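Septation protein imp2 (PDB 5C1F) links the cytokinetic ring to the plasma membrane through its F-BAR domain, which binds phospholipids, is required for normal septation and takes part in disassembly of the medial ring. Local coordinates at residues A[65-68]-A[69-73]; A[142-145]-A[146-150]; A[165-168]-A[169-173]. All blocks are in the same frame, centred on the assembly; numbering follows the deposited sequence.

How the interactions relate
The three contacts are local ones, at widely separated places of one elongated helical dimer. All lie within the F-BAR domain and follow one another along the chain. Interaction 1 opens helix 69-155, interaction 2 lies near the other end of that same helix, and interaction 3 lies near the start of helix 162-252, which follows it. The centres of interactions 1 and 2 are about 110 Å apart, on opposite sides of the chain's centre, although both use helix 69-155. Interactions 2 and 3 are neighbours, about 15 Å between centres, and touch where Val150 packs on Leu172. Interactions 1 and 2 also meet the second subunit, so dimer contacts occur near both ends of helix 69-155.

Interaction 1 (A[65-68]-A[69-73]); sequences SLET and GCLKE
Glu67 and Leu71 meet at the start of helix 69-155, where Glu67 OE1 lies 3.5 Å from Leu71 CD2 and the two side chains cross at a slant. The aliphatic part of the same glutamate is covered by Lys72, with Glu67 CG 3.8 Å from Lys72 CB. With its CG opposite the backbone N (chi1 -176°) and the rest of the chain extended, Lys72 runs back over the loop, and its CD passes 3.2 Å from Glu67 O. A water at its tip accepts from Lys72 NZ at 2.9 Å and is also hydrogen-bonded to Ser65 OG. Behind these contacts, the backbone bond from Lys72 N to Thr68 O, 3.2 Å long, ties loop to helix. The bend at chi2 of Glu67 turns its carboxylate back so that OE2 accepts from Thr68 N at 3.2 Å. Farther out, Arg218 of the second subunit forms a salt bridge with Glu67 OE1, and Arg219 of that subunit donates to Thr68 OG1. The amides of Cys70 and Leu71 are hydrogen-bonded by the Asp259 carboxylate, while Cys70 is disulfide-bonded to Cys254. Together these contacts form the loop-to-helix junction that leads into helix 69-155 of the F-BAR domain, facing the second subunit.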
# COMPACT_ATOMS: atom_id res chain seq x y z
N SER A 65 -24.37 14.75 -5.66
CA SER A 65 -24.44 15.42 -6.96
C SER A 65 -24.35 16.93 -6.81
O SER A 65 -24.83 17.67 -7.65
CB SER A 65 -25.74 15.06 -7.67
OG SER A 65 -25.86 13.66 -7.85
N LEU A 66 -23.72 17.37 -5.72
CA LEU A 66 -23.69 18.79 -5.38
C LEU A 66 -22.59 19.55 -6.12
O LEU A 66 -22.71 20.76 -6.32
CB LEU A 66 -23.52 18.96 -3.87
CG LEU A 66 -24.69 18.45 -3.01
CD1 LEU A 66 -24.33 18.52 -1.54
CD2 LEU A 66 -25.95 19.25 -3.29
N GLU A 67 -21.53 18.85 -6.51
CA GLU A 67 -20.46 19.50 -7.25
C GLU A 67 -20.85 19.64 -8.71
O GLU A 67 -21.68 18.88 -9.21
CB GLU A 67 -19.15 18.71 -7.11
CG GLU A 67 -17.90 19.49 -7.49
CD GLU A 67 -17.79 20.81 -6.75
OE1 GLU A 67 -17.18 20.83 -5.66
OE2 GLU A 67 -18.32 21.83 -7.25
N THR A 68 -20.28 20.62 -9.40
CA THR A 68 -20.62 20.90 -10.79
C THR A 68 -19.38 21.12 -11.65
O THR A 68 -18.27 21.21 -11.12
CB THR A 68 -21.54 22.14 -10.93
OG1 THR A 68 -20.79 23.32 -10.59
CG2 THR A 68 -22.75 22.04 -10.01
N GLY A 69 -19.57 21.19 -12.96
CA GLY A 69 -18.52 21.59 -13.88
C GLY A 69 -17.35 20.64 -13.99
O GLY A 69 -17.48 19.44 -13.77
N CYS A 70 -16.18 21.19 -14.33
CA CYS A 70 -15.00 20.36 -14.50
C CYS A 70 -14.44 19.94 -13.14
O CYS A 70 -13.70 18.96 -13.05
CB CYS A 70 -13.93 21.09 -15.32
SG CYS A 70 -13.19 22.56 -14.56
N LEU A 71 -14.79 20.67 -12.09
CA LEU A 71 -14.35 20.32 -10.74
C LEU A 71 -14.97 18.99 -10.31
O LEU A 71 -14.30 18.16 -9.69
CB LEU A 71 -14.70 21.43 -9.74
CG LEU A 71 -14.23 21.24 -8.30
CD1 LEU A 71 -12.73 20.99 -8.23
CD2 LEU A 71 -14.60 22.45 -7.45
N LYS A 72 -16.24 18.79 -10.64
CA LYS A 72 -16.90 17.51 -10.39
C LYS A 72 -16.23 16.40 -11.19
O LYS A 72 -16.04 15.29 -10.70
CB LYS A 72 -18.39 17.58 -10.74
CG LYS A 72 -19.16 16.30 -10.42
CD LYS A 72 -20.60 16.37 -10.91
CE LYS A 72 -21.35 15.08 -10.61
NZ LYS A 72 -22.79 15.14 -11.02
N GLU A 73 -15.85 16.71 -12.43
CA GLU A 73 -15.17 15.75 -13.29
C GLU A 73 -13.82 15.35 -12.70
O GLU A 73 -13.44 14.19 -12.73
CB GLU A 73 -14.98 16.31 -14.70
CG GLU A 73 -16.28 16.45 -15.48
CD GLU A 73 -16.08 17.03 -16.87
OE1 GLU A 73 -14.97 17.52 -17.16
OE2 GLU A 73 -17.04 16.99 -17.67
O HOH W 1 -23.58 12.74 -9.68

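Interaction 2 (A[142-145]-A[146-150])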
# COMPACT_ATOMS: atom_id res chain seq x y z
N LYS A 142 41.06 -61.34 13.82
CA LYS A 142 41.14 -62.79 13.89
C LYS A 142 42.55 -63.26 13.58
O LYS A 142 43.13 -64.07 14.31
CB LYS A 142 40.15 -63.45 12.93
CG LYS A 142 38.70 -63.41 13.39
CD LYS A 142 37.82 -64.23 12.47
CE LYS A 142 36.35 -64.11 12.85
NZ LYS A 142 35.47 -64.90 11.95
N TYR A 143 43.10 -62.73 12.50
CA TYR A 143 44.45 -63.08 12.06
C TYR A 143 45.50 -62.59 13.06
O TYR A 143 46.52 -63.25 13.27
CB TYR A 143 44.70 -62.50 10.67
CG TYR A 143 46.11 -62.65 10.16
CD1 TYR A 143 46.62 -63.90 9.84
CD2 TYR A 143 46.93 -61.54 9.99
CE1 TYR A 143 47.92 -64.04 9.37
CE2 TYR A 143 48.22 -61.67 9.52
CZ TYR A 143 48.71 -62.92 9.21
OH TYR A 143 49.99 -63.04 8.73
N HIS A 144 45.24 -61.44 13.67
CA HIS A 144 46.14 -60.86 14.66
C HIS A 144 46.30 -61.77 15.87
O HIS A 144 47.41 -62.15 16.23
CB HIS A 144 45.62 -59.49 15.11
CG HIS A 144 46.46 -58.83 16.16
ND1 HIS A 144 45.97 -58.50 17.41
CD2 HIS A 144 47.76 -58.44 16.15
CE1 HIS A 144 46.93 -57.94 18.12
NE2 HIS A 144 48.03 -57.89 17.39
N TYR A 145 45.18 -62.13 16.48
CA TYR A 145 45.21 -62.87 17.74
C TYR A 145 45.44 -64.36 17.54
O TYR A 145 45.72 -65.08 18.50
CB TYR A 145 43.93 -62.61 18.53
CG TYR A 145 43.90 -61.22 19.14
CD1 TYR A 145 43.34 -60.15 18.45
CD2 TYR A 145 44.47 -60.97 20.38
CE1 TYR A 145 43.33 -58.87 18.99
CE2 TYR A 145 44.47 -59.70 20.93
CZ TYR A 145 43.90 -58.65 20.23
OH TYR A 145 43.89 -57.39 20.78
N LEU A 146 45.34 -64.83 16.30
CA LEU A 146 45.76 -66.19 15.98
C LEU A 146 47.28 -66.28 16.01
O LEU A 146 47.85 -67.22 16.55
CB LEU A 146 45.22 -66.64 14.62
CG LEU A 146 43.80 -67.22 14.63
CD1 LEU A 146 43.40 -67.66 13.23
CD2 LEU A 146 43.70 -68.37 15.61
N CYS A 147 47.94 -65.28 15.42
CA CYS A 147 49.39 -65.20 15.46
C CYS A 147 49.87 -65.03 16.90
O CYS A 147 50.93 -65.52 17.28
CB CYS A 147 49.90 -64.04 14.60
SG CYS A 147 49.51 -64.19 12.85
N LYS A 148 49.06 -64.34 17.69
CA LYS A 148 49.39 -64.07 19.08
C LYS A 148 49.33 -65.35 19.92
O LYS A 148 50.09 -65.50 20.88
CB LYS A 148 48.44 -63.01 19.65
CG LYS A 148 49.10 -62.07 20.64
CD LYS A 148 48.12 -61.00 21.12
CE LYS A 148 48.76 -60.11 22.17
NZ LYS A 148 47.77 -59.20 22.80
N LYS A 149 48.43 -66.25 19.57
CA LYS A 149 48.33 -67.53 20.27
C LYS A 149 49.49 -68.44 19.92
O LYS A 149 50.01 -69.16 20.78
CB LYS A 149 47.00 -68.22 19.96
CG LYS A 149 45.83 -67.70 20.78
CD LYS A 149 44.53 -68.31 20.31
CE LYS A 149 44.60 -69.83 20.31
NZ LYS A 149 43.35 -70.43 19.76
N VAL A 150 49.89 -68.43 18.65
CA VAL A 150 51.05 -69.18 18.21
C VAL A 150 52.28 -68.76 19.01
O VAL A 150 53.01 -69.60 19.53
CB VAL A 150 51.33 -68.98 16.71
CG1 VAL A 150 52.69 -69.55 16.34
CG2 VAL A 150 50.23 -69.61 15.87
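Cys147 lies one helical turn beyond Tyr143 and places its sulfur over a face of the tyrosine ring, an example of a sulfur-aromatic contact between residues four apart. Cys147 SG is 4.0 Å from the centroid of the Tyr143 ring and 20° off its normal, displaced toward the rim nearest CE1. The tyrosine CG stands opposite the backbone N (chi1 173°), whereas the cysteine SG stands opposite its own carbonyl carbon (chi1 -62°), and these two settings bring sulfur and ring together. SG also comes within 3.2 Å of Tyr143 O, the carbonyl that accepts from Cys147 N at 3.3 Å.

The other main-chain groups are satisfied in the same i to i+4 pattern. Lys142 O takes the amide of Leu146, and Leu146 CG packs 3.2 Å from that oxygen. His144 O receives the amide of Lys148, which lies in the carbonyl plane, while Tyr145 O receives that of Lys149 from above its carbonyl plane. Leu146 O in turn accepts from Val150 N.

On the more exposed side, Tyr145 and Lys148 lie alongside each other and point the same way, with Lys148 CD 3.7 Å from Tyr145 CD2. The imidazole of His144 turns its edge to one face of the Tyr145 ring, with ND1 3.1 Å above the plane near the rim. The hydroxyl of Tyr143 has a weak hydrogen bond with the backbone N of Tyr283 of the second subunit.

This part of helix 69-155 is flanked by two partners: Tyr143 and Leu146 pack on Ser182 of helix 162-252, with Tyr143 also meeting the ring of Tyr186, while His144 meets the ring of Tyr282 and Cys147 packs on Tyr283, both of the second subunit.

Interaction 3 (A[165-168]-A[169-173]); sequences LEKN and NAKLN
Asn168 and Asn169 set their side-chain amides at a slant to each other, the two planes 61° apart, and a weak hydrogen bond runs from Asn168 ND2 to Asn169 OD1 at 3.4 Å. The first torsions differ: CG of Asn168 is trans to its backbone N (chi1 173°), whereas CG of Asn169 is trans to its carbonyl carbon (chi1 -68°), which folds the second amide back along the helix toward Leu165. There Asn169 CG lies 3.2 Å from Leu165 O, and Asn169 ND2 is 4.0 Å from Leu165 CG. Both amides have partners beyond this turn: Asn168 ND2 donates to Tyr153 O, and Asn169 OD1 accepts from Gln157 NE2. These bonds tie the start of helix 162-252 to the end of helix 69-155 and to the loop between them, at the turn of a helical hairpin of the F-BAR domain. Replacing Asn169 with an alanine would probably leave Gln157 NE2 without this acceptor and the Leu165 side chain with less cover. Lys167 and Lys171 cross obliquely through their aliphatic chains, Lys167 CE to Lys171 CE 3.6 Å, while Lys167 NZ and Lys171 NZ, of like charge, stay 5.7 Å apart. Lys171 N donates to Lys167 O behind this pair; the next backbone bond, Leu172 N to Asn168 O, is 2.9 Å long.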
# COMPACT_ATOMS: atom_id res chain seq x y z
N LEU A 165 52.38 -80.83 27.60
CA LEU A 165 53.25 -80.29 26.55
C LEU A 165 52.73 -80.71 25.18
O LEU A 165 52.73 -79.92 24.24
CB LEU A 165 54.69 -80.76 26.73
CG LEU A 165 55.69 -80.41 25.62
CD1 LEU A 165 55.80 -78.90 25.43
CD2 LEU A 165 57.05 -81.03 25.90
N GLU A 166 52.29 -81.97 25.08
CA GLU A 166 51.78 -82.49 23.81
C GLU A 166 50.42 -81.88 23.49
O GLU A 166 50.10 -81.63 22.33
CB GLU A 166 51.70 -84.02 23.84
CG GLU A 166 50.67 -84.60 24.80
CD GLU A 166 50.74 -86.11 24.90
OE1 GLU A 166 51.86 -86.66 24.87
OE2 GLU A 166 49.67 -86.75 25.01
N LYS A 167 49.62 -81.64 24.53
CA LYS A 167 48.33 -80.97 24.38
C LYS A 167 48.55 -79.54 23.90
O LYS A 167 47.77 -79.01 23.11
CB LYS A 167 47.56 -80.99 25.70
CG LYS A 167 46.25 -80.22 25.69
CD LYS A 167 45.22 -80.86 24.78
CE LYS A 167 43.91 -80.09 24.80
NZ LYS A 167 42.85 -80.75 23.98
N ASN A 168 49.62 -78.93 24.39
CA ASN A 168 50.01 -77.59 23.98
C ASN A 168 50.47 -77.57 22.53
O ASN A 168 50.11 -76.67 21.77
CB ASN A 168 51.12 -77.06 24.89
CG ASN A 168 51.69 -75.74 24.42
OD1 ASN A 168 51.14 -74.68 24.71
ND2 ASN A 168 52.81 -75.80 23.70
N ASN A 169 51.26 -78.57 22.15
CA ASN A 169 51.75 -78.67 20.78
C ASN A 169 50.63 -79.01 19.80
O ASN A 169 50.71 -78.68 18.61
CB ASN A 169 52.88 -79.70 20.70
CG ASN A 169 54.13 -79.25 21.43
OD1 ASN A 169 54.30 -78.07 21.73
ND2 ASN A 169 55.02 -80.20 21.71
N ALA A 170 49.59 -79.67 20.30
CA ALA A 170 48.41 -79.94 19.49
C ALA A 170 47.66 -78.64 19.20
O ALA A 170 47.26 -78.39 18.06
CB ALA A 170 47.50 -80.93 20.20
N LYS A 171 47.48 -77.82 20.23
CA LYS A 171 46.86 -76.51 20.08
C LYS A 171 47.68 -75.63 19.15
O LYS A 171 47.13 -74.88 18.34
CB LYS A 171 46.70 -75.82 21.44
CG LYS A 171 45.77 -76.51 22.41
CD LYS A 171 45.92 -75.93 23.81
CE LYS A 171 45.01 -76.63 24.80
NZ LYS A 171 45.05 -76.00 26.15
N LEU A 172 49.00 -75.71 19.29
CA LEU A 172 49.91 -74.94 18.46
C LEU A 172 49.75 -75.34 17.00
O LEU A 172 49.68 -74.48 16.11
CB LEU A 172 51.35 -75.14 18.91
CG LEU A 172 52.44 -74.55 18.01
CD1 LEU A 172 52.25 -73.05 17.84
CD2 LEU A 172 53.82 -74.86 18.56
N ASN A 173 49.69 -76.64 16.75
CA ASN A 173 49.57 -77.14 15.39
C ASN A 173 48.22 -76.78 14.78
O ASN A 173 48.14 -76.43 13.60
CB ASN A 173 49.78 -78.65 15.35
CG ASN A 173 50.29 -79.12 14.00
OD1 ASN A 173 49.56 -79.12 13.01
ND2 ASN A 173 51.55 -79.54 13.96